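Local coordinates for protein beta-lactamase Mb2281c (Mycobacterium bovis, PDB 3I7J) that probably acts as a serine hydrolase of the beta-lactamase and penicillin-binding protein family, at residues Gly81-Met84 and His85-Gln88; Ala65-Pro68 and Gly69-Val72; Tyr102-Thr105 and Val106-Glu109; Ser40-Lys43 and Pro44-Arg48. All blocks are in the same frame, centred on the assembly; numbering follows the deposited sequence.

Overall arrangement
Along the chain the order is contact 4, contact 2, contact 1, contact 3. Contact 4 is an early part of helix 42-56, and its centre lies about 5 Å from the centre of the chain. Contact 3 is a part of helix 101-115, about 12 Å away between centres, and meets contact 4 through the Phe104 ring. Contacts 1 and 2 are loops on the outer side of helix 101-115, with centres about 12 Å apart. Both touch contact 3, and Leu82 and Pro67 join them to each other. The set thus runs through the helical part of the fold, from a probable SxxK site in the interior out to surface loops.

Contact 1 of 4, residues Gly81-Met84 and His85-Gln88; sequences GLAM and HSDQ
Ala83 and Gln88 close a compact loop. The Ala83 N-H bonds to the backbone O of Gln88, with Ala83 N and Gln88 O 2.7 Å apart. The loop lies between helix 72-76 and helix 101-115, and residues 86-88 form an inverse gamma turn centred on Asp87. In that turn Gln88 N bonds to Ser86 O at 2.7 Å. Ala83 N meets the Gln88 carbonyl nearly along the C=O axis, but the bond is bent at the hydrogen, at 134°. The methyl of Ala83 points into the bend. Ala83 CB is 3.4 Å from Ser86 O and 3.7 Å from Gln88 CB.

At the tip of the bend, selenomethionine Met84 and His85 lie side by side and point the same way. Met84 CG is anti to the backbone N (chi1 166°). This sets Met84 CG over the centre of one imidazole face, 3.3 Å from the centroid of the His85 ring, as a CH-pi contact. The chain then bends, and Met84 SE stands higher above the same face, 4.6 Å from the His85 centroid.

The next shell holds the loop to the start of helix 101-115. Ser100 OG bonds to Ala83 O, and the backbone of Met84 bonds to Asn101 and Tyr102. The Met84 side chain also touches Tyr99, whose hydroxyl meets the serine and lysine of the probable SxxK site. Leu82 packs on Tyr102, Val106 and Pro67. Leu82 CD1 also reaches the Asp87 carboxylate, 3.8 Å from Asp87 OD1.

Contact 2 of 4, residues Ala65-Pro68 and Gly69-Val72; sequences AGPP and GSTV
Ser70 OG donates a hydrogen bond to Ala65 O, with the two atoms 2.8 Å apart. The hydroxyl lies in the carbonyl plane, at a C=O...donor angle of 159°. With OG anti to the backbone N of Ser70 (chi1 173°), the hydroxyl is turned across the bend toward Ala65. A second bond between these two residues runs in the other direction. Ala65 N donates to Ser70 O at 2.9 Å. It is nearly straight at the hydrogen, but the donor sits above the carbonyl plane, not on a lone pair.

The bend itself is a type II beta turn from Pro67 to Ser70. Ser70 N closes it by bonding to Pro67 O at 2.8 Å. Pro68 and Gly69 are its two corner residues, and Gly69 takes the positive phi (93°) that this turn type needs at its third position. Inside the bend, Pro67 CD packs on Ser70 CB at 3.9 Å. Further along, Ala65 CB faces Val72 CG2 at 4.2 Å, a looser apolar contact.

The turn leads straight into helix 72-76, with Thr71 at the N-cap position. Thr71 OG1 has hydrogen bonds with His74 ND1 and with Leu61 O. Ala65 packs on Ser110 and Val72 on Leu107, both of helix 101-115, and Ala65 also packs on Leu75 of helix 72-76.

Ser70 is buried, yet its N, OG and O each have a partner within the bend. This pairing satisfies its polar atoms and fixes the rotation of its side chain.

Contact 3 of 4, residues Tyr102-Thr105 and Val106-Glu109; sequences YGFT and VLAE
Tyr102 reaches along helix 101-115 to Val106, one turn on. Its CB packs near His85 O. CG is anti to the backbone N (chi1 -171°), which sends the ring past the loop and toward Val106. Ring atoms CD1 and CE1 pass the loop at Ser86 and Asp87. Tyr102 CE1 also meets Val106 CG2 at 3.3 Å, a close apolar contact in which the methyl comes at the ring obliquely. Tyr102 CZ is 3.9 Å from Val106 CG2, and Tyr102 OH is 4.1 Å from it.

A second pair sits elsewhere on the helix. Leu107 CD2 lies over the centre of the Phe104 ring, 4.3 Å from its centroid and only 3° off the normal, as a CH-pi contact. The Phe104 ring also meets the ring of His78 in a nearly parallel arrangement, and packs on Lys43 and Val46 of helix 42-56.

Regular helical bonds join the turns, such as Ala108 N to Phe104 O at 2.9 Å. Tyr102 O accepts Val106 N at 3.0 Å. Thr105 OG1 is modelled 2.5 Å from Tyr102 O, a doubtful length, but the pair points to a hydrogen bond that probably serves the buried hydroxyl within its own helix.

Contact 4 of 4, residues Ser40-Lys43 and Pro44-Arg48; sequences SVTK and PLVAR
Early in helix 42-56, Thr42 and Val46 meet one turn apart. Their CG2 methyls touch at 3.8 Å, and the two side chains cross at a slant. Thr42 O receives two N-H groups. Val46 N lies 3.2 Å from Thr42 O, in the carbonyl plane. The bond from Leu45 N to Thr42 O is weak, bent to 127°. Lys43 O accepts Ala47 N at 2.7 Å. Pro44 has no N-H to give, and Pro44 CD instead lies 3.0 Å from Val41 O. Its ring is also tight against the lysine, with Lys43 CB 3.4 Å from Pro44 CD.

Ser40 and Lys43 fit the SxxK pattern of the serine beta-lactamase and penicillin-binding protein fold, whose serine is the nucleophile, a role Ser40 probably has here. The Lys43 chain is extended until its last torsion, where it bends (chi4 64°). NZ there bonds to Tyr99 OH and to Gly146 O. Ser40 OG bonds to the same Tyr99 hydroxyl. His226 of strand 224-228 packs on Ser40, Lys43 and Pro44. Thr42 OG1 has hydrogen bonds with Ala39 O and Ala149 N. Farther along the helix, Arg48 NE forms a salt bridge with Asp162 OD2 of helix 153-164.

Contact 1 of 4, residues Gly81-Met84 and His85-Gln88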
loop_
_atom_site.group_PDB
_atom_site.type_symbol
_atom_site.label_atom_id
_atom_site.label_comp_id
_atom_site.label_asym_id
_atom_site.label_seq_id
_atom_site.Cartn_x
_atom_site.Cartn_y
_atom_site.Cartn_z
ATOM N N GLY A 81 7.064 -13.463 -11.286
ATOM C CA GLY A 81 7.971 -14.590 -11.147
ATOM C C GLY A 81 9.353 -14.106 -10.763
ATOM O O GLY A 81 10.304 -14.881 -10.641
ATOM N N LEU A 82 9.455 -12.799 -10.564
ATOM C CA LEU A 82 10.702 -12.150 -10.206
ATOM C C LEU A 82 11.050 -12.374 -8.736
ATOM O O LEU A 82 10.171 -12.508 -7.881
ATOM C CB LEU A 82 10.575 -10.658 -10.499
ATOM C CG LEU A 82 11.662 -9.864 -11.220
ATOM C CD1 LEU A 82 12.418 -10.694 -12.246
ATOM C CD2 LEU A 82 10.974 -8.686 -11.876
ATOM N N ALA A 83 12.346 -12.411 -8.453
ATOM C CA ALA A 83 12.830 -12.617 -7.105
ATOM C C ALA A 83 12.467 -11.435 -6.223
ATOM O O ALA A 83 12.062 -10.372 -6.703
ATOM C CB ALA A 83 14.348 -12.807 -7.113
HETATM N N MSE A 84 12.649 -11.624 -4.924
HETATM C CA MSE A 84 12.342 -10.603 -3.939
HETATM C C MSE A 84 13.203 -9.347 -4.025
HETATM O O MSE A 84 12.680 -8.235 -3.992
HETATM C CB MSE A 84 12.474 -11.196 -2.538
HETATM C CG MSE A 84 12.502 -10.153 -1.437
HETATM SE SE MSE A 84 10.805 -9.256 -1.222
HETATM C CE MSE A 84 10.105 -10.435 0.189
ATOM N N HIS A 85 14.517 -9.532 -4.139
ATOM C CA HIS A 85 15.447 -8.410 -4.162
ATOM C C HIS A 85 16.225 -8.155 -5.448
ATOM O O HIS A 85 16.705 -7.044 -5.660
ATOM C CB HIS A 85 16.453 -8.564 -3.014
ATOM C CG HIS A 85 15.822 -8.683 -1.665
ATOM N ND1 HIS A 85 15.176 -7.632 -1.048
ATOM C CD2 HIS A 85 15.729 -9.734 -0.816
ATOM C CE1 HIS A 85 14.710 -8.033 0.121
ATOM N NE2 HIS A 85 15.032 -9.304 0.286
ATOM N N SER A 86 16.360 -9.161 -6.301
ATOM C CA SER A 86 17.120 -8.974 -7.530
ATOM C C SER A 86 16.380 -9.399 -8.784
ATOM O O SER A 86 15.309 -10.009 -8.728
ATOM C CB SER A 86 18.444 -9.742 -7.457
ATOM O OG SER A 86 18.202 -11.140 -7.392
ATOM N N ASP A 87 16.996 -9.081 -9.919
ATOM C CA ASP A 87 16.471 -9.396 -11.241
ATOM C C ASP A 87 16.638 -10.881 -11.537
ATOM O O ASP A 87 17.098 -11.271 -12.612
ATOM C CB ASP A 87 17.218 -8.563 -12.291
ATOM C CG ASP A 87 16.699 -8.785 -13.697
ATOM O OD1 ASP A 87 15.584 -9.335 -13.845
ATOM O OD2 ASP A 87 17.403 -8.393 -14.657
ATOM N N GLN A 88 16.269 -11.711 -10.576
ATOM C CA GLN A 88 16.375 -13.149 -10.743
ATOM C C GLN A 88 14.979 -13.701 -10.987
ATOM O O GLN A 88 14.064 -13.465 -10.199
ATOM C CB GLN A 88 16.997 -13.766 -9.483
ATOM C CG GLN A 88 16.967 -15.286 -9.402
ATOM C CD GLN A 88 17.872 -15.971 -10.417
ATOM O OE1 GLN A 88 18.741 -15.341 -11.034
ATOM N NE2 GLN A 88 17.681 -17.276 -10.580
#

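Contact 2 of 4, residues Ala65-Pro68 and Gly69-Val72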
loop_
_atom_site.group_PDB
_atom_site.type_symbol
_atom_site.label_atom_id
_atom_site.label_comp_id
_atom_site.label_asym_id
_atom_site.label_seq_id
_atom_site.Cartn_x
_atom_site.Cartn_y
_atom_site.Cartn_z
ATOM N N ALA A 65 6.716 -5.943 -19.349
ATOM C CA ALA A 65 7.671 -5.371 -18.406
ATOM C C ALA A 65 8.135 -6.481 -17.462
ATOM O O ALA A 65 7.313 -7.205 -16.907
ATOM C CB ALA A 65 7.016 -4.235 -17.611
ATOM N N GLY A 66 9.447 -6.610 -17.281
ATOM C CA GLY A 66 9.976 -7.652 -16.422
ATOM C C GLY A 66 10.370 -8.871 -17.244
ATOM O O GLY A 66 10.658 -8.741 -18.427
ATOM N N PRO A 67 10.402 -10.076 -16.649
ATOM C CA PRO A 67 10.773 -11.284 -17.400
ATOM C C PRO A 67 9.847 -11.531 -18.587
ATOM O O PRO A 67 8.745 -10.990 -18.646
ATOM C CB PRO A 67 10.655 -12.391 -16.359
ATOM C CG PRO A 67 11.009 -11.691 -15.083
ATOM C CD PRO A 67 10.265 -10.375 -15.211
ATOM N N PRO A 68 10.293 -12.349 -19.557
ATOM C CA PRO A 68 9.475 -12.654 -20.734
ATOM C C PRO A 68 8.114 -13.183 -20.300
ATOM O O PRO A 68 8.028 -14.111 -19.493
ATOM C CB PRO A 68 10.298 -13.717 -21.457
ATOM C CG PRO A 68 11.696 -13.295 -21.160
ATOM C CD PRO A 68 11.631 -12.958 -19.680
ATOM N N GLY A 69 7.053 -12.582 -20.827
ATOM C CA GLY A 69 5.714 -13.009 -20.473
ATOM C C GLY A 69 5.152 -12.206 -19.312
ATOM O O GLY A 69 4.003 -12.386 -18.925
ATOM N N SER A 70 5.958 -11.315 -18.750
ATOM C CA SER A 70 5.503 -10.492 -17.633
ATOM C C SER A 70 5.044 -9.120 -18.150
ATOM O O SER A 70 5.543 -8.639 -19.170
ATOM C CB SER A 70 6.634 -10.337 -16.609
ATOM O OG SER A 70 6.290 -9.415 -15.586
ATOM N N THR A 71 4.090 -8.504 -17.454
ATOM C CA THR A 71 3.561 -7.195 -17.845
ATOM C C THR A 71 3.495 -6.257 -16.635
ATOM O O THR A 71 3.818 -6.644 -15.511
ATOM C CB THR A 71 2.130 -7.307 -18.437
ATOM O OG1 THR A 71 1.214 -7.716 -17.416
ATOM C CG2 THR A 71 2.086 -8.334 -19.583
ATOM N N VAL A 72 3.084 -5.018 -16.872
ATOM C CA VAL A 72 2.937 -4.050 -15.802
ATOM C C VAL A 72 2.002 -4.631 -14.724
ATOM O O VAL A 72 2.290 -4.521 -13.530
ATOM C CB VAL A 72 2.397 -2.699 -16.370
ATOM C CG1 VAL A 72 1.908 -1.786 -15.254
ATOM C CG2 VAL A 72 3.523 -1.997 -17.146
#

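Contact 3 of 4, residues Tyr102-Thr105 and Val106-Glu109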
loop_
_atom_site.group_PDB
_atom_site.type_symbol
_atom_site.label_atom_id
_atom_site.label_comp_id
_atom_site.label_asym_id
_atom_site.label_seq_id
_atom_site.Cartn_x
_atom_site.Cartn_y
_atom_site.Cartn_z
ATOM N N TYR A 102 12.024 -5.826 -6.005
ATOM C CA TYR A 102 12.591 -5.590 -7.324
ATOM C C TYR A 102 11.504 -5.507 -8.391
ATOM O O TYR A 102 11.678 -4.833 -9.408
ATOM C CB TYR A 102 13.629 -6.668 -7.675
ATOM C CG TYR A 102 14.404 -6.362 -8.941
ATOM C CD1 TYR A 102 14.056 -6.958 -10.150
ATOM C CD2 TYR A 102 15.428 -5.410 -8.946
ATOM C CE1 TYR A 102 14.699 -6.611 -11.335
ATOM C CE2 TYR A 102 16.080 -5.054 -10.132
ATOM C CZ TYR A 102 15.707 -5.656 -11.321
ATOM O OH TYR A 102 16.320 -5.299 -12.503
ATOM N N GLY A 103 10.385 -6.188 -8.156
ATOM C CA GLY A 103 9.281 -6.127 -9.094
ATOM C C GLY A 103 8.811 -4.683 -9.206
ATOM O O GLY A 103 8.439 -4.230 -10.287
ATOM N N PHE A 104 8.838 -3.944 -8.098
ATOM C CA PHE A 104 8.409 -2.552 -8.131
ATOM C C PHE A 104 9.471 -1.649 -8.741
ATOM O O PHE A 104 9.151 -0.581 -9.260
ATOM C CB PHE A 104 8.018 -2.052 -6.729
ATOM C CG PHE A 104 6.530 -2.093 -6.462
ATOM C CD1 PHE A 104 5.788 -3.237 -6.753
ATOM C CD2 PHE A 104 5.873 -0.993 -5.917
ATOM C CE1 PHE A 104 4.411 -3.290 -6.510
ATOM C CE2 PHE A 104 4.494 -1.030 -5.666
ATOM C CZ PHE A 104 3.767 -2.183 -5.967
ATOM N N THR A 105 10.733 -2.063 -8.694
ATOM C CA THR A 105 11.771 -1.242 -9.305
ATOM C C THR A 105 11.623 -1.345 -10.814
ATOM O O THR A 105 11.788 -0.353 -11.516
ATOM C CB THR A 105 13.195 -1.689 -8.919
ATOM O OG1 THR A 105 13.391 -3.038 -9.342
ATOM C CG2 THR A 105 13.398 -1.597 -7.422
ATOM N N VAL A 106 11.320 -2.542 -11.318
ATOM C CA VAL A 106 11.140 -2.708 -12.761
ATOM C C VAL A 106 9.916 -1.897 -13.189
ATOM O O VAL A 106 9.888 -1.313 -14.279
ATOM C CB VAL A 106 10.959 -4.196 -13.166
ATOM C CG1 VAL A 106 10.762 -4.305 -14.686
ATOM C CG2 VAL A 106 12.199 -4.994 -12.768
ATOM N N LEU A 107 8.918 -1.847 -12.309
ATOM C CA LEU A 107 7.690 -1.093 -12.562
ATOM C C LEU A 107 8.014 0.397 -12.668
ATOM O O LEU A 107 7.629 1.059 -13.633
ATOM C CB LEU A 107 6.690 -1.314 -11.427
ATOM C CG LEU A 107 5.400 -0.493 -11.488
ATOM C CD1 LEU A 107 4.610 -0.888 -12.728
ATOM C CD2 LEU A 107 4.572 -0.751 -10.229
ATOM N N ALA A 108 8.724 0.912 -11.667
ATOM C CA ALA A 108 9.111 2.315 -11.651
ATOM C C ALA A 108 9.980 2.633 -12.871
ATOM O O ALA A 108 9.867 3.710 -13.453
ATOM C CB ALA A 108 9.878 2.642 -10.354
ATOM N N GLU A 109 10.850 1.699 -13.249
ATOM C CA GLU A 109 11.724 1.892 -14.403
ATOM C C GLU A 109 10.930 2.007 -15.700
ATOM O O GLU A 109 11.266 2.810 -16.572
ATOM C CB GLU A 109 12.724 0.735 -14.524
ATOM C CG GLU A 109 13.818 0.786 -13.480
ATOM C CD GLU A 109 14.735 -0.417 -13.499
ATOM O OE1 GLU A 109 14.405 -1.438 -14.142
ATOM O OE2 GLU A 109 15.794 -0.343 -12.848
#

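Contact 4 of 4, residues Ser40-Lys43 and Pro44-Arg48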
loop_
_atom_site.group_PDB
_atom_site.type_symbol
_atom_site.label_atom_id
_atom_site.label_comp_id
_atom_site.label_asym_id
_atom_site.label_seq_id
_atom_site.Cartn_x
_atom_site.Cartn_y
_atom_site.Cartn_z
ATOM N N SER A 40 7.615 -0.526 3.090
ATOM C CA SER A 40 6.652 -1.006 2.094
ATOM C C SER A 40 5.332 -0.246 1.998
ATOM O O SER A 40 4.514 -0.524 1.120
ATOM C CB SER A 40 6.359 -2.492 2.309
ATOM O OG SER A 40 7.440 -3.276 1.860
ATOM N N VAL A 41 5.098 0.691 2.907
ATOM C CA VAL A 41 3.875 1.467 2.809
ATOM C C VAL A 41 4.106 2.385 1.604
ATOM O O VAL A 41 3.222 3.134 1.178
ATOM C CB VAL A 41 3.606 2.285 4.102
ATOM C CG1 VAL A 41 2.376 3.177 3.930
ATOM C CG2 VAL A 41 3.371 1.318 5.273
ATOM N N THR A 42 5.316 2.310 1.058
ATOM C CA THR A 42 5.689 3.077 -0.119
ATOM C C THR A 42 4.929 2.523 -1.317
ATOM O O THR A 42 4.477 3.272 -2.179
ATOM C CB THR A 42 7.205 2.939 -0.449
ATOM O OG1 THR A 42 7.986 3.587 0.561
ATOM C CG2 THR A 42 7.524 3.559 -1.819
ATOM N N LYS A 43 4.781 1.205 -1.358
ATOM C CA LYS A 43 4.126 0.546 -2.481
ATOM C C LYS A 43 2.787 1.108 -2.937
ATOM O O LYS A 43 2.582 1.302 -4.123
ATOM C CB LYS A 43 4.037 -0.963 -2.208
ATOM C CG LYS A 43 5.420 -1.633 -2.227
ATOM C CD LYS A 43 5.370 -3.153 -2.404
ATOM C CE LYS A 43 6.778 -3.732 -2.596
ATOM N NZ LYS A 43 7.664 -3.549 -1.392
ATOM N N PRO A 44 1.864 1.391 -2.007
ATOM C CA PRO A 44 0.572 1.934 -2.442
ATOM C C PRO A 44 0.740 3.260 -3.193
ATOM O O PRO A 44 -0.021 3.566 -4.118
ATOM C CB PRO A 44 -0.199 2.094 -1.128
ATOM C CG PRO A 44 0.389 1.007 -0.265
ATOM C CD PRO A 44 1.872 1.147 -0.555
ATOM N N LEU A 45 1.744 4.040 -2.803
ATOM C CA LEU A 45 1.997 5.325 -3.452
ATOM C C LEU A 45 2.504 5.094 -4.874
ATOM O O LEU A 45 2.036 5.728 -5.825
ATOM C CB LEU A 45 3.025 6.138 -2.654
ATOM C CG LEU A 45 2.653 6.547 -1.225
ATOM C CD1 LEU A 45 3.826 7.279 -0.590
ATOM C CD2 LEU A 45 1.420 7.456 -1.240
ATOM N N VAL A 46 3.461 4.185 -5.018
ATOM C CA VAL A 46 4.021 3.877 -6.325
ATOM C C VAL A 46 2.954 3.226 -7.194
ATOM O O VAL A 46 2.859 3.512 -8.391
ATOM C CB VAL A 46 5.247 2.933 -6.197
ATOM C CG1 VAL A 46 5.733 2.501 -7.574
ATOM C CG2 VAL A 46 6.366 3.643 -5.447
ATOM N N ALA A 47 2.152 2.352 -6.592
ATOM C CA ALA A 47 1.083 1.678 -7.328
ATOM C C ALA A 47 0.087 2.694 -7.886
ATOM O O ALA A 47 -0.366 2.570 -9.026
ATOM C CB ALA A 47 0.359 0.702 -6.422
ATOM N N ARG A 48 -0.257 3.699 -7.083
ATOM C CA ARG A 48 -1.210 4.699 -7.542
ATOM C C ARG A 48 -0.601 5.510 -8.678
ATOM O O ARG A 48 -1.303 5.934 -9.604
ATOM C CB ARG A 48 -1.620 5.625 -6.401
ATOM C CG ARG A 48 -2.838 6.476 -6.722
ATOM C CD ARG A 48 -4.034 5.596 -7.011
ATOM N NE ARG A 48 -5.261 6.122 -6.424
ATOM C CZ ARG A 48 -6.357 5.397 -6.250
ATOM N NH1 ARG A 48 -7.436 5.944 -5.715
ATOM N NH2 ARG A 48 -6.364 4.116 -6.609
#